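RegF protein (Neisseria gonorrhoeae, PDB 4HOJ) binds glutathione and calcium as a dimeric homologue of the glutathione transferases, and probably acts as a stringent starvation protein of the SspA type. Local coordinates at residues K32-Y37 with N50-L55; Y97-E102 with S150-A155; K101-H106 with N129-L134. All blocks are in the same frame, centred on the assembly; numbering follows the deposited sequence.

Interaction 1: residues K32-Y37 with N50-L55; sequences KDIDIY and NQVPVL. With GSH (glutathione), chain C.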
loop_
_atom_site.group_PDB
_atom_site.type_symbol
_atom_site.label_atom_id
_atom_site.label_comp_id
_atom_site.label_asym_id
_atom_site.label_seq_id
_atom_site.Cartn_x
_atom_site.Cartn_y
_atom_site.Cartn_z
ATOM N N LYS A 32 -23.046 -6.105 -5.473
ATOM C CA LYS A 32 -23.623 -7.202 -4.713
ATOM C C LYS A 32 -23.418 -6.913 -3.252
ATOM O O LYS A 32 -22.297 -6.817 -2.775
ATOM C CB LYS A 32 -22.977 -8.544 -5.062
ATOM C CG LYS A 32 -23.406 -9.089 -6.413
ATOM C CD LYS A 32 -22.625 -10.350 -6.718
ATOM C CE LYS A 32 -23.326 -11.226 -7.719
ATOM N NZ LYS A 32 -24.315 -12.118 -7.039
ATOM N N ASP A 33 -24.499 -6.834 -2.506
ATOM C CA ASP A 33 -24.403 -6.515 -1.091
ATOM C C ASP A 33 -24.065 -7.776 -0.310
ATOM O O ASP A 33 -24.727 -8.818 -0.476
ATOM C CB ASP A 33 -25.738 -5.969 -0.566
ATOM C CG ASP A 33 -26.067 -4.576 -1.071
ATOM O OD1 ASP A 33 -25.175 -3.865 -1.534
ATOM O OD2 ASP A 33 -27.265 -4.211 -0.943
ATOM N N ILE A 34 -23.093 -7.634 0.563
ATOM C CA ILE A 34 -22.643 -8.718 1.434
ATOM C C ILE A 34 -22.944 -8.258 2.857
ATOM O O ILE A 34 -22.509 -7.173 3.239
ATOM C CB ILE A 34 -21.155 -8.982 1.221
ATOM C CG1 ILE A 34 -20.897 -9.463 -0.223
ATOM C CG2 ILE A 34 -20.697 -9.937 2.316
ATOM C CD1 ILE A 34 -21.557 -10.740 -0.578
ATOM N N ASP A 35 -23.648 -9.092 3.620
ATOM C CA ASP A 35 -23.852 -8.839 5.038
ATOM C C ASP A 35 -22.598 -9.346 5.739
ATOM O O ASP A 35 -22.378 -10.568 5.728
ATOM C CB ASP A 35 -25.107 -9.629 5.446
ATOM C CG ASP A 35 -25.367 -9.635 6.946
ATOM O OD1 ASP A 35 -24.599 -8.917 7.628
ATOM O OD2 ASP A 35 -26.381 -10.274 7.336
ATOM N N ILE A 36 -21.864 -8.459 6.382
ATOM C CA ILE A 36 -20.623 -8.903 6.999
ATOM C C ILE A 36 -20.894 -9.835 8.181
ATOM O O ILE A 36 -19.982 -10.498 8.652
ATOM C CB ILE A 36 -19.728 -7.738 7.407
ATOM C CG1 ILE A 36 -20.401 -6.872 8.452
ATOM C CG2 ILE A 36 -19.323 -6.929 6.187
ATOM C CD1 ILE A 36 -19.535 -5.678 8.814
ATOM N N TYR A 37 -22.137 -9.900 8.660
ATOM C CA TYR A 37 -22.479 -10.776 9.782
ATOM C C TYR A 37 -22.904 -12.142 9.287
ATOM O O TYR A 37 -23.131 -13.023 10.079
ATOM C CB TYR A 37 -23.647 -10.146 10.611
ATOM C CG TYR A 37 -23.254 -8.808 11.191
ATOM C CD1 TYR A 37 -22.639 -8.727 12.468
ATOM C CD2 TYR A 37 -23.515 -7.640 10.515
ATOM C CE1 TYR A 37 -22.263 -7.523 13.000
ATOM C CE2 TYR A 37 -23.129 -6.417 11.048
ATOM C CZ TYR A 37 -22.520 -6.392 12.308
ATOM O OH TYR A 37 -22.146 -5.185 12.868
ATOM N N ASN A 50 -11.202 -12.503 3.807
ATOM C CA ASN A 50 -12.650 -12.674 4.071
ATOM C C ASN A 50 -13.375 -11.371 4.424
ATOM O O ASN A 50 -14.129 -11.293 5.398
ATOM C CB ASN A 50 -12.848 -13.690 5.171
ATOM C CG ASN A 50 -14.245 -14.265 5.196
ATOM O OD1 ASN A 50 -14.958 -14.268 4.195
ATOM N ND2 ASN A 50 -14.596 -14.849 6.328
ATOM N N GLN A 51 -13.087 -10.325 3.653
ATOM C CA GLN A 51 -13.612 -8.985 3.828
ATOM C C GLN A 51 -14.163 -8.459 2.504
ATOM O O GLN A 51 -13.817 -8.896 1.404
ATOM C CB GLN A 51 -12.515 -8.026 4.275
ATOM C CG GLN A 51 -12.005 -8.345 5.659
ATOM C CD GLN A 51 -10.922 -7.385 6.078
ATOM O OE1 GLN A 51 -10.134 -6.918 5.246
ATOM N NE2 GLN A 51 -10.886 -7.041 7.369
ATOM N N VAL A 52 -15.039 -7.454 2.665
ATOM C CA VAL A 52 -15.400 -6.578 1.550
ATOM C C VAL A 52 -14.610 -5.273 1.663
ATOM O O VAL A 52 -14.193 -4.895 2.760
ATOM C CB VAL A 52 -16.934 -6.264 1.546
ATOM C CG1 VAL A 52 -17.659 -7.529 1.187
ATOM C CG2 VAL A 52 -17.380 -5.691 2.898
ATOM N N PRO A 53 -14.373 -4.581 0.546
ATOM C CA PRO A 53 -14.877 -4.898 -0.788
ATOM C C PRO A 53 -14.010 -5.868 -1.561
ATOM O O PRO A 53 -12.785 -6.075 -1.293
ATOM C CB PRO A 53 -14.810 -3.547 -1.506
ATOM C CG PRO A 53 -13.628 -2.808 -0.807
ATOM C CD PRO A 53 -13.836 -3.214 0.660
ATOM N N VAL A 54 -14.614 -6.514 -2.566
ATOM C CA VAL A 54 -13.930 -7.313 -3.585
ATOM C C VAL A 54 -14.443 -6.835 -4.938
ATOM O O VAL A 54 -15.657 -6.520 -5.076
ATOM C CB VAL A 54 -14.252 -8.788 -3.415
ATOM C CG1 VAL A 54 -13.745 -9.641 -4.580
ATOM C CG2 VAL A 54 -13.639 -9.285 -2.088
ATOM N N LEU A 55 -13.588 -6.706 -5.942
ATOM C CA LEU A 55 -14.037 -6.437 -7.284
ATOM C C LEU A 55 -13.729 -7.635 -8.153
ATOM O O LEU A 55 -12.593 -8.181 -8.112
ATOM C CB LEU A 55 -13.337 -5.205 -7.822
ATOM C CG LEU A 55 -13.866 -4.678 -9.163
ATOM C CD1 LEU A 55 -15.128 -3.820 -8.933
ATOM C CD2 LEU A 55 -12.822 -3.848 -9.908
HETATM N N1 GSH C . -7.937 -3.047 4.072
HETATM C CA1 GSH C . -9.331 -3.355 3.636
HETATM C C1 GSH C . -9.697 -2.517 2.466
HETATM O O11 GSH C . -10.487 -2.964 1.596
HETATM O O12 GSH C . -9.220 -1.369 2.413
HETATM C CB1 GSH C . -10.318 -3.248 4.807
HETATM C CG1 GSH C . -11.710 -3.800 4.478
HETATM C CD1 GSH C . -12.512 -3.996 5.751
HETATM O OE1 GSH C . -12.110 -3.710 6.856
HETATM N N2 GSH C . -13.785 -4.483 5.496
HETATM C CA2 GSH C . -14.660 -4.760 6.635
HETATM C C2 GSH C . -14.949 -6.239 6.594
HETATM O O2 GSH C . -15.166 -6.927 5.609
HETATM C CB2 GSH C . -15.982 -4.071 6.599
HETATM S SG2 GSH C . -15.873 -2.306 6.498
HETATM N N3 GSH C . -15.086 -6.829 7.919
HETATM C CA3 GSH C . -15.363 -8.244 8.083
HETATM C C3 GSH C . -14.196 -8.846 8.801
HETATM O O31 GSH C . -13.086 -8.260 9.046
HETATM O O32 GSH C . -14.355 -10.036 9.156
#

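Interaction 2: residues Y97-E102 with S150-A155; sequences YRMEKE and SMIDVA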
loop_
_atom_site.group_PDB
_atom_site.type_symbol
_atom_site.label_atom_id
_atom_site.label_comp_id
_atom_site.label_asym_id
_atom_site.label_seq_id
_atom_site.Cartn_x
_atom_site.Cartn_y
_atom_site.Cartn_z
ATOM N N TYR A 97 -0.938 6.096 1.717
ATOM C CA TYR A 97 -0.309 5.138 2.603
ATOM C C TYR A 97 -0.382 5.660 4.037
ATOM O O TYR A 97 -0.730 4.896 4.964
ATOM C CB TYR A 97 1.176 4.935 2.152
ATOM C CG TYR A 97 1.925 4.041 3.137
ATOM C CD1 TYR A 97 1.845 2.652 3.065
ATOM C CD2 TYR A 97 2.693 4.576 4.118
ATOM C CE1 TYR A 97 2.490 1.817 3.999
ATOM C CE2 TYR A 97 3.374 3.751 5.047
ATOM C CZ TYR A 97 3.225 2.381 5.005
ATOM O OH TYR A 97 3.821 1.559 5.920
ATOM N N ARG A 98 -0.038 6.929 4.264
ATOM C CA ARG A 98 -0.111 7.434 5.625
ATOM C C ARG A 98 -1.539 7.456 6.162
ATOM O O ARG A 98 -1.723 7.211 7.359
ATOM C CB ARG A 98 0.524 8.806 5.707
ATOM C CG ARG A 98 2.065 8.666 5.510
ATOM C CD ARG A 98 2.871 9.844 5.977
ATOM N NE ARG A 98 2.547 10.188 7.347
ATOM C CZ ARG A 98 2.761 11.385 7.864
ATOM N NH1 ARG A 98 3.399 12.312 7.128
ATOM N NH2 ARG A 98 2.381 11.623 9.119
ATOM N N MET A 99 -2.548 7.758 5.342
ATOM C CA MET A 99 -3.935 7.654 5.832
ATOM C C MET A 99 -4.275 6.232 6.216
ATOM O O MET A 99 -4.948 5.996 7.220
ATOM C CB MET A 99 -4.927 8.162 4.805
ATOM C CG MET A 99 -4.791 9.650 4.509
ATOM S SD MET A 99 -6.271 10.297 3.737
ATOM C CE MET A 99 -6.166 9.485 2.142
ATOM N N GLU A 100 -3.804 5.223 5.483
ATOM C CA GLU A 100 -4.100 3.850 5.825
ATOM C C GLU A 100 -3.499 3.501 7.123
ATOM O O GLU A 100 -4.104 2.802 7.952
ATOM C CB GLU A 100 -3.669 2.799 4.757
ATOM C CG GLU A 100 -4.552 2.543 3.504
ATOM C CD GLU A 100 -6.140 2.635 3.615
ATOM O OE1 GLU A 100 -6.926 1.674 3.379
ATOM O OE2 GLU A 100 -6.513 3.706 3.875
ATOM N N LYS A 101 -2.264 3.961 7.365
ATOM C CA LYS A 101 -1.530 3.549 8.564
ATOM C C LYS A 101 -1.890 4.359 9.828
ATOM O O LYS A 101 -1.714 3.867 10.932
ATOM C CB LYS A 101 -0.022 3.698 8.284
ATOM C CG LYS A 101 0.895 3.436 9.463
ATOM C CD LYS A 101 2.332 3.241 8.995
ATOM C CE LYS A 101 3.242 3.082 10.187
ATOM N NZ LYS A 101 4.636 2.700 9.841
ATOM N N GLU A 102 -2.379 5.586 9.631
ATOM C CA GLU A 102 -2.565 6.525 10.763
ATOM C C GLU A 102 -4.012 6.926 10.998
ATOM O O GLU A 102 -4.322 7.504 12.062
ATOM C CB GLU A 102 -1.737 7.794 10.521
ATOM C CG GLU A 102 -0.264 7.508 10.331
ATOM C CD GLU A 102 0.514 8.705 9.841
ATOM O OE1 GLU A 102 -0.001 9.832 9.901
ATOM O OE2 GLU A 102 1.644 8.490 9.348
ATOM N N SER A 150 -9.329 14.294 -6.521
ATOM C CA SER A 150 -8.538 13.107 -6.852
ATOM C C SER A 150 -8.931 11.905 -6.050
ATOM O O SER A 150 -9.773 11.990 -5.134
ATOM C CB SER A 150 -7.009 13.287 -6.638
ATOM O OG SER A 150 -6.719 13.339 -5.251
ATOM N N MET A 151 -8.283 10.791 -6.379
ATOM C CA MET A 151 -8.515 9.525 -5.658
ATOM C C MET A 151 -8.175 9.658 -4.177
ATOM O O MET A 151 -8.672 8.929 -3.329
ATOM C CB MET A 151 -7.583 8.477 -6.261
ATOM C CG MET A 151 -7.902 7.157 -5.665
ATOM S SD MET A 151 -9.455 6.636 -6.374
ATOM C CE MET A 151 -8.854 5.998 -7.936
ATOM N N ILE A 152 -7.311 10.605 -3.854
ATOM C CA ILE A 152 -6.985 10.822 -2.464
ATOM C C ILE A 152 -8.189 11.345 -1.659
ATOM O O ILE A 152 -8.474 10.931 -0.527
ATOM C CB ILE A 152 -5.675 11.665 -2.287
ATOM C CG1 ILE A 152 -4.554 11.288 -3.286
ATOM C CG2 ILE A 152 -5.199 11.527 -0.845
ATOM C CD1 ILE A 152 -4.280 9.878 -3.621
ATOM N N ASP A 153 -8.936 12.246 -2.282
ATOM C CA ASP A 153 -10.217 12.682 -1.720
ATOM C C ASP A 153 -11.225 11.535 -1.595
ATOM O O ASP A 153 -11.918 11.372 -0.590
ATOM C CB ASP A 153 -10.819 13.780 -2.593
ATOM C CG ASP A 153 -9.856 14.958 -2.773
ATOM O OD1 ASP A 153 -9.613 15.675 -1.774
ATOM O OD2 ASP A 153 -9.368 15.162 -3.882
ATOM N N VAL A 154 -11.245 10.691 -2.599
ATOM C CA VAL A 154 -12.126 9.539 -2.575
ATOM C C VAL A 154 -11.824 8.661 -1.379
ATOM O O VAL A 154 -12.753 8.215 -0.665
ATOM C CB VAL A 154 -11.979 8.705 -3.851
ATOM C CG1 VAL A 154 -12.669 7.335 -3.711
ATOM C CG2 VAL A 154 -12.535 9.479 -5.046
ATOM N N ALA A 155 -10.537 8.389 -1.136
ATOM C CA ALA A 155 -10.164 7.432 -0.070
ATOM C C ALA A 155 -10.571 7.978 1.331
ATOM O O ALA A 155 -10.954 7.211 2.202
ATOM C CB ALA A 155 -8.673 7.168 -0.165
#

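Interaction 3: residues K101-H106 with N129-L134; sequences KELFNH and NGLTML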
loop_
_atom_site.group_PDB
_atom_site.type_symbol
_atom_site.label_atom_id
_atom_site.label_comp_id
_atom_site.label_asym_id
_atom_site.label_seq_id
_atom_site.Cartn_x
_atom_site.Cartn_y
_atom_site.Cartn_z
ATOM N N LYS A 101 -2.264 3.961 7.365
ATOM C CA LYS A 101 -1.530 3.549 8.564
ATOM C C LYS A 101 -1.890 4.359 9.828
ATOM O O LYS A 101 -1.714 3.867 10.932
ATOM C CB LYS A 101 -0.022 3.698 8.284
ATOM C CG LYS A 101 0.895 3.436 9.463
ATOM C CD LYS A 101 2.332 3.241 8.995
ATOM C CE LYS A 101 3.242 3.082 10.187
ATOM N NZ LYS A 101 4.636 2.700 9.841
ATOM N N GLU A 102 -2.379 5.586 9.631
ATOM C CA GLU A 102 -2.565 6.525 10.763
ATOM C C GLU A 102 -4.012 6.926 10.998
ATOM O O GLU A 102 -4.322 7.504 12.062
ATOM C CB GLU A 102 -1.737 7.794 10.521
ATOM C CG GLU A 102 -0.264 7.508 10.331
ATOM C CD GLU A 102 0.514 8.705 9.841
ATOM O OE1 GLU A 102 -0.001 9.832 9.901
ATOM O OE2 GLU A 102 1.644 8.490 9.348
ATOM N N LEU A 103 -4.899 6.684 10.049
ATOM C CA LEU A 103 -6.341 6.999 10.220
ATOM C C LEU A 103 -7.190 5.762 10.074
ATOM O O LEU A 103 -8.013 5.455 10.941
ATOM C CB LEU A 103 -6.789 8.047 9.207
ATOM C CG LEU A 103 -6.251 9.463 9.389
ATOM C CD1 LEU A 103 -6.703 10.300 8.199
ATOM C CD2 LEU A 103 -6.748 10.097 10.717
ATOM N N PHE A 104 -6.998 5.023 8.992
ATOM C CA PHE A 104 -7.911 3.916 8.686
ATOM C C PHE A 104 -7.637 2.683 9.517
ATOM O O PHE A 104 -8.495 1.803 9.612
ATOM C CB PHE A 104 -8.045 3.678 7.165
ATOM C CG PHE A 104 -8.882 4.742 6.516
ATOM C CD1 PHE A 104 -8.310 5.953 6.109
ATOM C CD2 PHE A 104 -10.266 4.597 6.394
ATOM C CE1 PHE A 104 -9.063 6.950 5.588
ATOM C CE2 PHE A 104 -11.066 5.588 5.819
ATOM C CZ PHE A 104 -10.447 6.789 5.423
ATOM N N ASN A 105 -6.460 2.613 10.125
ATOM C CA ASN A 105 -6.237 1.556 11.135
ATOM C C ASN A 105 -7.212 1.758 12.297
ATOM O O ASN A 105 -7.812 0.814 12.798
ATOM C CB ASN A 105 -4.792 1.600 11.605
ATOM C CG ASN A 105 -4.407 2.947 12.187
ATOM O OD1 ASN A 105 -4.765 4.011 11.668
ATOM N ND2 ASN A 105 -3.647 2.908 13.327
ATOM N N HIS A 106 -7.420 3.006 12.692
ATOM C CA HIS A 106 -8.389 3.308 13.763
ATOM C C HIS A 106 -9.817 3.072 13.312
ATOM O O HIS A 106 -10.643 2.590 14.112
ATOM C CB HIS A 106 -8.219 4.759 14.249
ATOM C CG HIS A 106 -6.833 5.037 14.758
ATOM N ND1 HIS A 106 -6.331 4.455 15.904
ATOM C CD2 HIS A 106 -5.854 5.838 14.261
ATOM C CE1 HIS A 106 -5.077 4.853 16.065
ATOM N NE2 HIS A 106 -4.765 5.698 15.095
ATOM N N ASN A 129 -7.817 13.603 16.582
ATOM C CA ASN A 129 -6.551 14.317 16.696
ATOM C C ASN A 129 -5.848 14.383 15.340
ATOM O O ASN A 129 -5.303 15.439 14.952
ATOM C CB ASN A 129 -5.685 13.632 17.731
ATOM C CG ASN A 129 -6.173 13.875 19.146
ATOM O OD1 ASN A 129 -6.781 14.916 19.442
ATOM N ND2 ASN A 129 -5.925 12.909 20.030
ATOM N N GLY A 130 -5.834 13.254 14.640
ATOM C CA GLY A 130 -5.223 13.151 13.325
ATOM C C GLY A 130 -5.854 14.064 12.297
ATOM O O GLY A 130 -5.140 14.750 11.541
ATOM N N LEU A 131 -7.176 14.075 12.243
ATOM C CA LEU A 131 -7.880 14.924 11.297
ATOM C C LEU A 131 -7.669 16.390 11.648
ATOM O O LEU A 131 -7.552 17.217 10.741
ATOM C CB LEU A 131 -9.375 14.580 11.262
ATOM C CG LEU A 131 -9.668 13.218 10.608
ATOM C CD1 LEU A 131 -11.160 12.864 10.693
ATOM C CD2 LEU A 131 -9.217 13.098 9.166
ATOM N N THR A 132 -7.640 16.719 12.943
ATOM C CA THR A 132 -7.442 18.103 13.369
ATOM C C THR A 132 -6.081 18.568 12.876
ATOM O O THR A 132 -5.933 19.690 12.397
ATOM C CB THR A 132 -7.603 18.275 14.901
ATOM O OG1 THR A 132 -8.948 17.908 15.256
ATOM C CG2 THR A 132 -7.351 19.728 15.309
ATOM N N MET A 133 -5.084 17.701 12.953
ATOM C CA MET A 133 -3.758 18.147 12.579
ATOM C C MET A 133 -3.620 18.285 11.078
ATOM O O MET A 133 -2.866 19.141 10.609
ATOM C CB MET A 133 -2.673 17.244 13.161
ATOM C CG MET A 133 -2.689 17.245 14.675
ATOM S SD MET A 133 -1.572 16.009 15.337
ATOM C CE MET A 133 -0.138 16.316 14.322
ATOM N N LEU A 134 -4.343 17.442 10.347
ATOM C CA LEU A 134 -4.356 17.475 8.896
ATOM C C LEU A 134 -5.138 18.651 8.320
ATOM O O LEU A 134 -4.911 19.042 7.193
ATOM C CB LEU A 134 -4.864 16.139 8.342
ATOM C CG LEU A 134 -3.841 15.035 8.631
ATOM C CD1 LEU A 134 -4.441 13.681 8.337
ATOM C CD2 LEU A 134 -2.529 15.249 7.847
#

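Interaction 1: residues K32-Y37 with N50-L55
Ile34 and Val52 face each other with their CA atoms 7.6 Å apart, where the chain leaving strand 30-33 passes the loop that leads through a cis-proline into strand 54-57. Contact is made by both branches of one valine, each serving a different isoleucine. Val52 CG1 is set against the root of Ile34, 3.8 Å from its CB and 4.0 Å from both CG1 and CG2; it lies over the C-H side of CB, while the delta methyl of Ile34 runs on elsewhere. With Val52 CG1 placed anti to the carbonyl carbon (chi1 -69°), CG2 falls between the backbone N and the carbonyl carbon and meets Ile36 CG2 at 4.0 Å, the two side chains crossing at about a right angle. Around Ile36 the chain turns: Asp35 OD1 accepts from Tyr37 N in an Asx turn, the N-H coming from above the carboxylate plane.

While its side chain packs on the isoleucines, the backbone of Val52 holds glutathione at two points. Val52 N donates to GSH O2 (3.0 Å), and Val52 O accepts from GSH N2 (2.8 Å, 165°), a ladder-like pair like that between antiparallel strands. Such pairing beside the cis-peptide before Pro53 is a hallmark of the thioredoxin-like domain of glutathione transferases. Next to it Gln51, extended beyond CG, sends NE2 to the glycyl carboxylate oxygen O31 at 3.0 Å, almost straight at 170°. Lys39 also bonds to glutathione and to Asn50 O. The chemistry thus divides by face: apolar methyls settle the valine against the 32-37 segment, and its peptide N-H and C=O are turned to the ligand, reading the glutathione backbone rather than its thiol.

Interaction 2: residues Y97-E102 with S150-A155
Apolar packing between Met99 and the start of helix 151-161 makes up this contact. The terminal methyl of Met99 does all the touching: CE lies 3.7 Å from Ile152 CG2 and 4.1 Å from Ala155 CB, two side chains one helical turn apart, so that it rests across the ridge they form. The thioether gets there by a bend at its end, chi3 -69°, which turns CE out of the line of an otherwise extended chain.

No polar bond links the two segments. Ser150 and Asp153 form a capping box at the start of the second helix: Ile152 N donates to Ser150 OG at 3.1 Å, and Ser150 N donates to the anti lone pair of Asp153 OD2 at 2.8 Å. This N-terminal box, as in other glutathione transferases, satisfies backbone N-H groups that have no helical acceptor. Other bonds go outside: Glu100, next to Met99, lines the glutathione pocket and pairs with Arg17, which also donates to Ala155 O.

The contact thus lies buried near that pocket, joining helices 86-102 and 151-161 of the all-helical domain, with helix 13-25 of the thioredoxin-like domain packed alongside Val154, and helix 65-75 against Ala155.

Interaction 3: residues K101-H106 with N129-L134
Leu103 meets Gly130, Leu131 and Leu134 of helix 117-134 and carries the whole contact. It follows Glu102, the end of helix 86-102, and directly precedes helix 104-111, so it occupies the kink between two helices. Its side chain points at the facing helix, with CG anti to the carbonyl carbon (chi1 -69°), and both delta methyls are used. CD1 meets Leu131 CD2 at 3.9 Å, the two leucines crossing at a slant, and reaches Leu134 CD1 tip to tip at 4.1 Å. CD2 lies 4.2 Å from Leu131 CD2 and 4.3 Å from Gly130 CA. Leu103 and Leu131 are buried, but Leu134 is exposed, so the cluster faces solvent at that end.

Gly130 is what allows so near an approach: with no side chain there, the CA atoms of Leu103 and Gly130 come within 7.0 Å. Further on, Phe104 turns to Arg17, a cation-pi contact, whereas His106 packs on the same helix 117-134 farther back, at Ala123, Ala126 and Ile127.

Helix 117-134 is thereby packed against the junction of helices 86-102 and 104-111, while Leu131 also meets Leu160 of helix 151-161.

Interaction 1 comes first along the chain, in the thioredoxin-like N-terminal domain, where the two segments run out of strand 30-33 and into strand 54-57; interactions 2 and 3 belong to the helical C-terminal domain. Their centres lie about 21 Å and 25 Å from that of interaction 1, without touching it. The latter two are close neighbours, about 10 Å between centres, start from the same end of helix 86-102 and share Lys101 and Glu102; Met99 O and Phe104 N, 2.9 Å apart, probably form a hydrogen bond between them. Glutathione bridges the domains, gripped at interaction 1 and touching Glu100 of interaction 2, while Lys101 meets Tyr49 of the second subunit.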